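Local coordinates for DUF2520 domain-containing protein (Thermotoga maritima, PDB 2I76) that is of unknown function but binds NADPH and is probably related to NADP-dependent dehydrogenases, at residues I71-A75 with E95-K99; V61-I65 with A83-C88; L177-I181 with Y233-F237. All blocks are in the same frame, centred on the assembly; numbering follows the deposited sequence.

Contact 1 (I71-A75 with E95-K99)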
loop_
_atom_site.group_PDB
_atom_site.type_symbol
_atom_site.label_atom_id
_atom_site.label_comp_id
_atom_site.label_asym_id
_atom_site.label_seq_id
_atom_site.Cartn_x
_atom_site.Cartn_y
_atom_site.Cartn_z
ATOM N N ILE A 71 -17.064 25.179 -0.409
ATOM C CA ILE A 71 -17.347 25.153 -1.841
ATOM C C ILE A 71 -18.757 25.641 -2.186
ATOM O O ILE A 71 -18.921 26.511 -3.037
ATOM C CB ILE A 71 -17.175 23.731 -2.412
ATOM C CG1 ILE A 71 -15.769 23.229 -2.130
ATOM C CG2 ILE A 71 -17.411 23.733 -3.908
ATOM C CD1 ILE A 71 -15.612 21.772 -2.394
ATOM N N LYS A 72 -19.774 25.086 -1.533
ATOM C CA LYS A 72 -21.150 25.492 -1.815
ATOM C C LYS A 72 -21.390 26.947 -1.442
ATOM O O LYS A 72 -21.680 27.772 -2.303
ATOM C CB LYS A 72 -22.126 24.599 -1.063
ATOM C CG LYS A 72 -23.580 24.849 -1.380
ATOM C CD LYS A 72 -24.453 23.842 -0.621
ATOM C CE LYS A 72 -25.945 24.142 -0.766
ATOM N NZ LYS A 72 -26.399 24.105 -2.191
ATOM N N THR A 73 -21.263 27.264 -0.159
ATOM C CA THR A 73 -21.463 28.635 0.290
ATOM C C THR A 73 -20.726 29.623 -0.608
ATOM O O THR A 73 -21.362 30.437 -1.288
ATOM C CB THR A 73 -20.993 28.844 1.756
ATOM O OG1 THR A 73 -20.329 30.110 1.867
ATOM C CG2 THR A 73 -20.057 27.732 2.200
ATOM N N VAL A 74 -19.392 29.544 -0.617
ATOM C CA VAL A 74 -18.565 30.434 -1.436
ATOM C C VAL A 74 -19.114 30.566 -2.854
ATOM O O VAL A 74 -19.258 31.668 -3.373
ATOM C CB VAL A 74 -17.097 29.930 -1.506
ATOM C CG1 VAL A 74 -16.333 30.690 -2.580
ATOM C CG2 VAL A 74 -16.417 30.109 -0.159
ATOM N N ALA A 75 -19.432 29.433 -3.470
ATOM C CA ALA A 75 -19.960 29.424 -4.828
ATOM C C ALA A 75 -21.284 30.176 -4.926
ATOM O O ALA A 75 -21.692 30.593 -6.014
ATOM C CB ALA A 75 -20.128 27.987 -5.317
ATOM N N GLU A 95 -23.151 18.309 -8.160
ATOM C CA GLU A 95 -24.536 18.600 -7.813
ATOM C C GLU A 95 -24.711 19.486 -6.593
ATOM O O GLU A 95 -25.779 20.058 -6.393
ATOM C CB GLU A 95 -25.303 17.303 -7.576
ATOM C CG GLU A 95 -25.932 16.713 -8.819
ATOM C CD GLU A 95 -26.704 15.444 -8.517
ATOM O OE1 GLU A 95 -27.474 15.448 -7.532
ATOM O OE2 GLU A 95 -26.548 14.451 -9.263
ATOM N N ILE A 96 -23.686 19.597 -5.763
ATOM C CA ILE A 96 -23.817 20.431 -4.583
ATOM C C ILE A 96 -24.015 21.888 -5.014
ATOM O O ILE A 96 -24.427 22.729 -4.218
ATOM C CB ILE A 96 -22.572 20.305 -3.666
ATOM C CG1 ILE A 96 -22.828 21.028 -2.341
ATOM C CG2 ILE A 96 -21.343 20.867 -4.360
ATOM C CD1 ILE A 96 -21.677 20.941 -1.341
ATOM N N PHE A 97 -23.746 22.159 -6.292
ATOM C CA PHE A 97 -23.858 23.501 -6.877
ATOM C C PHE A 97 -25.277 23.875 -7.291
ATOM O O PHE A 97 -25.600 25.055 -7.424
ATOM C CB PHE A 97 -22.937 23.625 -8.105
ATOM C CG PHE A 97 -21.493 23.903 -7.773
ATOM C CD1 PHE A 97 -20.472 23.391 -8.568
ATOM C CD2 PHE A 97 -21.151 24.705 -6.698
ATOM C CE1 PHE A 97 -19.127 23.676 -8.298
ATOM C CE2 PHE A 97 -19.809 24.993 -6.424
ATOM C CZ PHE A 97 -18.798 24.475 -7.229
ATOM N N LYS A 98 -26.118 22.873 -7.506
ATOM C CA LYS A 98 -27.501 23.111 -7.916
ATOM C C LYS A 98 -27.616 24.239 -8.955
ATOM O O LYS A 98 -28.186 25.298 -8.683
ATOM C CB LYS A 98 -28.358 23.436 -6.690
ATOM C CG LYS A 98 -28.484 22.295 -5.707
ATOM C CD LYS A 98 -29.449 21.237 -6.203
ATOM C CE LYS A 98 -29.565 20.083 -5.196
ATOM N NZ LYS A 98 -30.818 19.262 -5.351
ATOM N N LYS A 99 -27.053 23.995 -10.134
ATOM C CA LYS A 99 -27.081 24.937 -11.242
ATOM C C LYS A 99 -27.031 24.133 -12.553
ATOM O O LYS A 99 -26.677 22.954 -12.556
ATOM C CB LYS A 99 -25.888 25.889 -11.167
ATOM C CG LYS A 99 -25.919 26.986 -12.230
ATOM C CD LYS A 99 -24.533 27.276 -12.799
ATOM C CE LYS A 99 -24.586 28.449 -13.770
ATOM N NZ LYS A 99 -24.955 29.733 -13.098
#

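Contact 2 (V61-I65 with A83-C88). With NDP (NADPH dihydro-nicotinamide-adenine-dinucleotide phosphate), chain C.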
loop_
_atom_site.group_PDB
_atom_site.type_symbol
_atom_site.label_atom_id
_atom_site.label_comp_id
_atom_site.label_asym_id
_atom_site.label_seq_id
_atom_site.Cartn_x
_atom_site.Cartn_y
_atom_site.Cartn_z
ATOM N N VAL A 61 -15.718 29.236 -17.144
ATOM C CA VAL A 61 -15.764 28.260 -16.051
ATOM C C VAL A 61 -15.128 28.761 -14.752
ATOM O O VAL A 61 -14.179 29.550 -14.761
ATOM C CB VAL A 61 -15.056 26.921 -16.422
ATOM C CG1 VAL A 61 -15.525 26.442 -17.788
ATOM C CG2 VAL A 61 -13.547 27.090 -16.375
ATOM N N VAL A 62 -15.646 28.278 -13.631
ATOM C CA VAL A 62 -15.128 28.691 -12.342
ATOM C C VAL A 62 -14.730 27.534 -11.437
ATOM O O VAL A 62 -15.576 26.820 -10.901
ATOM C CB VAL A 62 -16.146 29.558 -11.600
ATOM C CG1 VAL A 62 -15.556 30.040 -10.281
ATOM C CG2 VAL A 62 -16.542 30.735 -12.471
ATOM N N PHE A 63 -13.424 27.361 -11.276
ATOM C CA PHE A 63 -12.887 26.323 -10.419
ATOM C C PHE A 63 -12.967 26.854 -9.009
ATOM O O PHE A 63 -12.349 27.883 -8.694
ATOM C CB PHE A 63 -11.422 26.047 -10.746
ATOM C CG PHE A 63 -11.224 25.160 -11.924
ATOM C CD1 PHE A 63 -11.076 25.691 -13.192
ATOM C CD2 PHE A 63 -11.179 23.782 -11.763
ATOM C CE1 PHE A 63 -10.875 24.859 -14.293
ATOM C CE2 PHE A 63 -10.983 22.943 -12.851
ATOM C CZ PHE A 63 -10.830 23.480 -14.119
ATOM N N VAL A 64 -13.733 26.177 -8.160
ATOM C CA VAL A 64 -13.839 26.628 -6.785
ATOM C C VAL A 64 -12.966 25.694 -5.976
ATOM O O VAL A 64 -13.446 24.745 -5.365
ATOM C CB VAL A 64 -15.293 26.586 -6.279
ATOM C CG1 VAL A 64 -15.365 27.192 -4.891
ATOM C CG2 VAL A 64 -16.192 27.365 -7.213
ATOM N N ILE A 65 -11.668 25.964 -5.994
ATOM C CA ILE A 65 -10.711 25.135 -5.281
ATOM C C ILE A 65 -10.451 25.620 -3.856
ATOM O O ILE A 65 -9.445 26.289 -3.568
ATOM C CB ILE A 65 -9.383 25.050 -6.065
ATOM C CG1 ILE A 65 -9.692 24.855 -7.552
ATOM C CG2 ILE A 65 -8.538 23.900 -5.536
ATOM C CD1 ILE A 65 -8.488 24.591 -8.423
ATOM N N ALA A 83 -21.265 30.532 -16.723
ATOM C CA ALA A 83 -19.993 29.942 -16.358
ATOM C C ALA A 83 -20.240 28.577 -15.738
ATOM O O ALA A 83 -20.963 28.461 -14.748
ATOM C CB ALA A 83 -19.269 30.847 -15.362
ATOM N N VAL A 84 -19.662 27.541 -16.334
ATOM C CA VAL A 84 -19.805 26.199 -15.792
ATOM C C VAL A 84 -19.009 26.171 -14.479
ATOM O O VAL A 84 -17.907 26.713 -14.414
ATOM C CB VAL A 84 -19.234 25.152 -16.773
ATOM C CG1 VAL A 84 -19.286 23.769 -16.156
ATOM C CG2 VAL A 84 -20.031 25.171 -18.056
ATOM N N LEU A 85 -19.573 25.570 -13.433
ATOM C CA LEU A 85 -18.893 25.490 -12.133
ATOM C C LEU A 85 -18.298 24.117 -11.871
ATOM O O LEU A 85 -18.896 23.101 -12.222
ATOM C CB LEU A 85 -19.850 25.827 -10.998
ATOM C CG LEU A 85 -20.262 27.289 -10.952
ATOM C CD1 LEU A 85 -21.155 27.549 -9.739
ATOM C CD2 LEU A 85 -19.009 28.139 -10.900
ATOM N N VAL A 86 -17.119 24.092 -11.255
ATOM C CA VAL A 86 -16.441 22.833 -10.959
ATOM C C VAL A 86 -15.585 22.882 -9.686
ATOM O O VAL A 86 -14.881 23.868 -9.423
ATOM C CB VAL A 86 -15.505 22.395 -12.145
ATOM C CG1 VAL A 86 -16.254 22.440 -13.476
ATOM C CG2 VAL A 86 -14.286 23.299 -12.214
ATOM N N HIS A 87 -15.661 21.828 -8.881
ATOM C CA HIS A 87 -14.827 21.750 -7.688
ATOM C C HIS A 87 -14.055 20.440 -7.796
ATOM O O HIS A 87 -14.329 19.607 -8.670
ATOM C CB HIS A 87 -15.647 21.818 -6.390
ATOM C CG HIS A 87 -16.628 20.704 -6.231
ATOM N ND1 HIS A 87 -16.244 19.392 -6.077
ATOM C CD2 HIS A 87 -17.981 20.705 -6.225
ATOM C CE1 HIS A 87 -17.320 18.629 -5.988
ATOM N NE2 HIS A 87 -18.386 19.402 -6.075
ATOM N N CYS A 88 -13.081 20.255 -6.918
ATOM C CA CYS A 88 -12.254 19.060 -6.982
ATOM C C CYS A 88 -12.450 18.135 -5.795
ATOM O O CYS A 88 -11.613 17.280 -5.522
ATOM C CB CYS A 88 -10.791 19.486 -7.078
ATOM S SG CYS A 88 -10.563 21.016 -8.045
HETATM P PA NDP C . -6.427 24.579 0.854
HETATM O O1A NDP C . -5.041 24.575 0.442
HETATM O O2A NDP C . -6.855 24.601 2.303
HETATM O O5B NDP C . -7.142 25.799 0.083
HETATM C C5B NDP C . -6.704 27.103 0.406
HETATM C C4B NDP C . -7.556 28.014 -0.440
HETATM O O4B NDP C . -8.940 27.844 0.043
HETATM C C3B NDP C . -7.219 29.436 -0.267
HETATM O O3B NDP C . -7.357 30.103 -1.515
HETATM C C2B NDP C . -8.139 29.955 0.743
HETATM O O2B NDP C . -8.344 31.362 0.922
HETATM C C1B NDP C . -9.361 29.142 0.486
HETATM N N9A NDP C . -10.164 29.088 1.754
HETATM C C8A NDP C . -9.871 28.396 2.964
HETATM N N7A NDP C . -10.812 28.597 3.866
HETATM C C5A NDP C . -11.737 29.421 3.299
HETATM C C6A NDP C . -12.979 30.003 3.740
HETATM N N6A NDP C . -13.428 29.768 4.986
HETATM N N1A NDP C . -13.698 30.819 2.883
HETATM C C2A NDP C . -13.239 31.061 1.607
HETATM N N3A NDP C . -12.082 30.555 1.096
HETATM C C4A NDP C . -11.373 29.729 1.995
HETATM O O3 NDP C . -7.201 23.438 0.136
HETATM P PN NDP C . -7.528 21.843 -0.128
HETATM O O1N NDP C . -7.887 21.627 1.277
HETATM O O2N NDP C . -6.189 21.439 -0.675
HETATM O O5D NDP C . -8.629 21.369 -1.162
HETATM C C5D NDP C . -9.453 22.302 -1.917
HETATM C C4D NDP C . -10.378 21.431 -2.819
HETATM O O4D NDP C . -9.559 20.555 -3.603
HETATM C C3D NDP C . -11.340 20.528 -2.042
HETATM O O3D NDP C . -12.607 20.551 -2.703
HETATM C C2D NDP C . -10.658 19.169 -2.013
HETATM O O2D NDP C . -11.596 18.127 -1.792
HETATM C C1D NDP C . -9.936 19.180 -3.411
HETATM N N1N NDP C . -8.702 18.299 -3.483
HETATM C C2N NDP C . -7.567 18.564 -2.621
HETATM C C3N NDP C . -6.413 17.651 -2.762
HETATM C C7N NDP C . -5.211 17.835 -1.931
HETATM O O7N NDP C . -4.207 17.070 -1.987
HETATM N N7N NDP C . -5.139 18.866 -1.041
HETATM C C4N NDP C . -6.492 16.591 -3.711
HETATM C C5N NDP C . -7.587 16.360 -4.519
HETATM C C6N NDP C . -8.696 17.208 -4.409
HETATM P P2B NDP C . -7.672 32.497 0.121
HETATM O O1X NDP C . -8.241 33.681 0.773
HETATM O O2X NDP C . -8.069 32.405 -1.305
HETATM O O3X NDP C . -6.157 32.439 0.269
#

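Contact 3 (L177-I181 with Y233-F237)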
loop_
_atom_site.group_PDB
_atom_site.type_symbol
_atom_site.label_atom_id
_atom_site.label_comp_id
_atom_site.label_asym_id
_atom_site.label_seq_id
_atom_site.Cartn_x
_atom_site.Cartn_y
_atom_site.Cartn_z
ATOM N N LEU A 177 -0.324 -0.703 13.916
ATOM C CA LEU A 177 -0.296 -1.987 14.597
ATOM C C LEU A 177 1.104 -2.593 14.637
ATOM O O LEU A 177 1.530 -3.083 15.680
ATOM C CB LEU A 177 -1.249 -2.966 13.917
ATOM C CG LEU A 177 -2.713 -2.767 14.287
ATOM C CD1 LEU A 177 -3.572 -3.677 13.425
ATOM C CD2 LEU A 177 -2.918 -3.064 15.774
ATOM N N SER A 178 1.809 -2.562 13.508
ATOM C CA SER A 178 3.149 -3.122 13.440
ATOM C C SER A 178 4.177 -2.313 14.222
ATOM O O SER A 178 4.995 -2.877 14.951
ATOM C CB SER A 178 3.597 -3.216 11.999
ATOM O OG SER A 178 2.697 -4.003 11.268
ATOM N N LYS A 179 4.152 -0.994 14.064
ATOM C CA LYS A 179 5.103 -0.155 14.780
ATOM C C LYS A 179 4.927 -0.393 16.257
ATOM O O LYS A 179 5.877 -0.338 17.031
ATOM C CB LYS A 179 4.872 1.325 14.489
ATOM C CG LYS A 179 5.602 2.252 15.452
ATOM C CD LYS A 179 5.374 3.695 15.080
ATOM C CE LYS A 179 6.234 4.612 15.924
ATOM N NZ LYS A 179 6.080 6.045 15.528
ATOM N N ARG A 180 3.696 -0.664 16.650
ATOM C CA ARG A 180 3.436 -0.902 18.049
ATOM C C ARG A 180 4.147 -2.158 18.523
ATOM O O ARG A 180 4.761 -2.156 19.595
ATOM C CB ARG A 180 1.920 -0.980 18.318
ATOM C CG ARG A 180 1.272 0.415 18.502
ATOM C CD ARG A 180 -0.164 0.339 18.978
ATOM N NE ARG A 180 -0.294 -0.497 20.164
ATOM C CZ ARG A 180 -1.451 -0.981 20.604
ATOM N NH1 ARG A 180 -2.576 -0.705 19.950
ATOM N NH2 ARG A 180 -1.480 -1.756 21.685
ATOM N N ILE A 181 4.101 -3.220 17.724
ATOM C CA ILE A 181 4.754 -4.452 18.140
ATOM C C ILE A 181 6.257 -4.462 17.871
ATOM O O ILE A 181 6.964 -5.277 18.443
ATOM C CB ILE A 181 4.071 -5.716 17.518
ATOM C CG1 ILE A 181 4.894 -6.260 16.363
ATOM C CG2 ILE A 181 2.654 -5.396 17.082
ATOM C CD1 ILE A 181 5.878 -7.330 16.800
ATOM N N TYR A 233 -1.737 -12.261 18.354
ATOM C CA TYR A 233 -2.389 -10.986 18.081
ATOM C C TYR A 233 -3.321 -10.634 19.234
ATOM O O TYR A 233 -3.330 -9.494 19.705
ATOM C CB TYR A 233 -3.192 -11.069 16.773
ATOM C CG TYR A 233 -3.839 -9.762 16.326
ATOM C CD1 TYR A 233 -3.138 -8.836 15.553
ATOM C CD2 TYR A 233 -5.164 -9.468 16.654
ATOM C CE1 TYR A 233 -3.741 -7.649 15.108
ATOM C CE2 TYR A 233 -5.779 -8.282 16.218
ATOM C CZ TYR A 233 -5.062 -7.379 15.441
ATOM O OH TYR A 233 -5.669 -6.229 14.976
ATOM N N GLU A 234 -4.097 -11.616 19.688
ATOM C CA GLU A 234 -5.026 -11.376 20.779
ATOM C C GLU A 234 -4.206 -10.952 21.986
ATOM O O GLU A 234 -4.503 -9.943 22.632
ATOM C CB GLU A 234 -5.820 -12.641 21.106
ATOM C CG GLU A 234 -7.078 -12.370 21.935
ATOM C CD GLU A 234 -7.747 -13.636 22.503
ATOM O OE1 GLU A 234 -8.076 -14.566 21.728
ATOM O OE2 GLU A 234 -7.962 -13.694 23.733
ATOM N N LYS A 235 -3.157 -11.727 22.263
ATOM C CA LYS A 235 -2.248 -11.476 23.382
ATOM C C LYS A 235 -1.707 -10.048 23.416
ATOM O O LYS A 235 -1.536 -9.463 24.483
ATOM C CB LYS A 235 -1.066 -12.456 23.320
ATOM C CG LYS A 235 -1.249 -13.758 24.111
ATOM C CD LYS A 235 -0.199 -14.821 23.726
ATOM C CE LYS A 235 0.143 -15.781 24.884
ATOM N NZ LYS A 235 -1.024 -16.513 25.445
ATOM N N ILE A 236 -1.457 -9.482 22.244
ATOM C CA ILE A 236 -0.890 -8.139 22.150
ATOM C C ILE A 236 -1.861 -6.953 22.105
ATOM O O ILE A 236 -1.557 -5.871 22.627
ATOM C CB ILE A 236 0.050 -8.046 20.915
ATOM C CG1 ILE A 236 1.110 -9.156 20.992
ATOM C CG2 ILE A 236 0.688 -6.661 20.847
ATOM C CD1 ILE A 236 2.160 -9.127 19.898
ATOM N N PHE A 237 -3.029 -7.146 21.500
ATOM C CA PHE A 237 -3.966 -6.040 21.371
ATOM C C PHE A 237 -5.309 -6.171 22.075
ATOM O O PHE A 237 -6.147 -5.278 21.969
ATOM C CB PHE A 237 -4.211 -5.758 19.893
ATOM C CG PHE A 237 -2.949 -5.564 19.087
ATOM C CD1 PHE A 237 -2.536 -6.534 18.177
ATOM C CD2 PHE A 237 -2.206 -4.377 19.196
ATOM C CE1 PHE A 237 -1.416 -6.319 17.385
ATOM C CE2 PHE A 237 -1.082 -4.153 18.408
ATOM C CZ PHE A 237 -0.687 -5.121 17.498
#

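Contact 1 (I71-A75 with E95-K99)
Apolar contact between helix 71-75 and the 3-10 turn 95-97 centres on the ring of Phe97, which is met obliquely by two side chains one helical turn apart. Ile71 reaches it with CG2, lying 3.7 Å from CZ of Phe97, and the two side chains run roughly at right angles. Ala75 adds its methyl, with CB 3.7 Å from CD2 of Phe97 and nearer still to CE2, although at 3.0 Å resolution that closer spacing carries no weight. The CB of Phe97 leads off from the helix, but with CG anti to the carbonyl carbon (chi1 -81°) the outer ring atoms come back under it. These contacts lie on the underside of the helix that forms the crossover of the beta-alpha-beta unit from strand 62-64 to strand 85-87, in the Rossmann-like half of the protein. Ile71 also touches bound NADPH, and Phe97 meets His87 edge-to-face.

A second apolar patch lies nearer solvent. The stem of Lys72 runs obliquely over Ile96, with CB 3.7 Å from CD1 of Ile96 and CD 3.7 Å from its CG1. Polar contact comes from the end of the same lysine: an extended chain turns at its last torsion (chi4 60°) and brings NZ within 3.1 Å of O of Ile96. This hydrogen bond has a C=O...N angle of 158°, with the donor tilted modestly from the carbonyl plane.

Contact 2 (V61-I65 with A83-C88)
Val86 pushes its CG2 methyl over one face of the Phe63 ring, offset toward the rim, as in a CH-pi contact. With CG1 anti to the carbonyl carbon (chi1 -50°), CG2 falls between the backbone N and the carbonyl carbon of Val86, which turns that branch to the Phe63 ring. An alanine in place of Phe63 would probably leave the Val86 methyl without its aromatic floor and open a gap on this side of the sheet. On the opposite side Val62 and Leu85 stand side by side, CD2 of Leu85 filling the hollow beside CB of Val62, while the methyl of Ala83 lies 4.0 Å from CG2 of Val62.

Parallel strand pairing sets this register: Val62 N to Val84 O (2.9 Å), Val86 N to Val62 O (3.2 Å) and Val64 N to Val86 O (2.9 Å). Beyond the strand ends SG of Cys88 rests 4.0 Å from CG1 of Ile65, and both residues line the NADPH pocket, CB of Cys88 being 3.8 Å from C1D of the cofactor. Strand 6-8 pairs beyond 62-64 and strand 102-107 beyond 85-87; helix 135-145 covers the Phe63 and Val86 side, and helix 12-19 packs on Ile65.

Contact 3 (L177-I181 with Y233-F237)
Phe237, the last residue of helix 223-237, carries the largest share of this contact with helix 171-183. Its CB points to the other helix, and CG, anti to the carbonyl carbon (chi1 -52°), starts a ring that lies between the side chains of Leu177, Arg180 and Ile181. CG itself is 4.2 Å from CD2 of Leu177, the methyl that sits over one face of the ring as a CH-pi contact, 20° off the ring normal. On one flank CD2 of Phe237 comes 3.7 Å from NH2 of Arg180, and CE2 of Phe237 is 3.9 Å from CZ of the same arginine. There the ring presents its edge to the flat face of the guanidinium, the planes standing 89° apart, so the charge does not lie over the aromatic face. On the other flank CD1 lies over the ring of Tyr233 in its own helix, and CE1 of Phe237 is 3.9 Å from CD2 of Leu177, with CG2 of Ile181 also near. At the tip CZ of Phe237 touches CG2 of Ile181, and CG2 of Ile236 covers the remaining face of the ring.

The two short helical segments run nearly perpendicular, at 81°, with axes 11.8 Å apart; large side chains therefore bridge the gap. Both helices belong to a helical region that is probably related to the C-terminal domain of 6-phosphogluconate dehydrogenase. Helix 241-258 packs on both Leu177 and Tyr233, and the second subunit reaches the same site, Ile166 of that subunit lying on Leu177 and Leu162 of that subunit on Tyr233. CD1 of Leu177 lies at the edge of the Tyr233 ring, near its plane, 3.6 Å from OH of Tyr233.

From the N terminus, the chain opens contact 2 at 61-65 and then contact 1 at 71-75, before the first has closed. Contact 2 closes at 83-88, bridging 17 residues, and contact 1 closes at 95-99, bridging 19; the two loops therefore cross rather than nest. Their centres are 9 Å apart and they touch, Phe97 CD1 lying 3.5 Å from Leu85 CB, so sheet, crossover helix and the turn leading to strand 102-107 pack as one unit. Contact 3 follows in series, closing a largely helical loop of 51 residues. Its centre is about 45 Å from that of contact 1, across the chain's centre, in the helical, dimer-forming part.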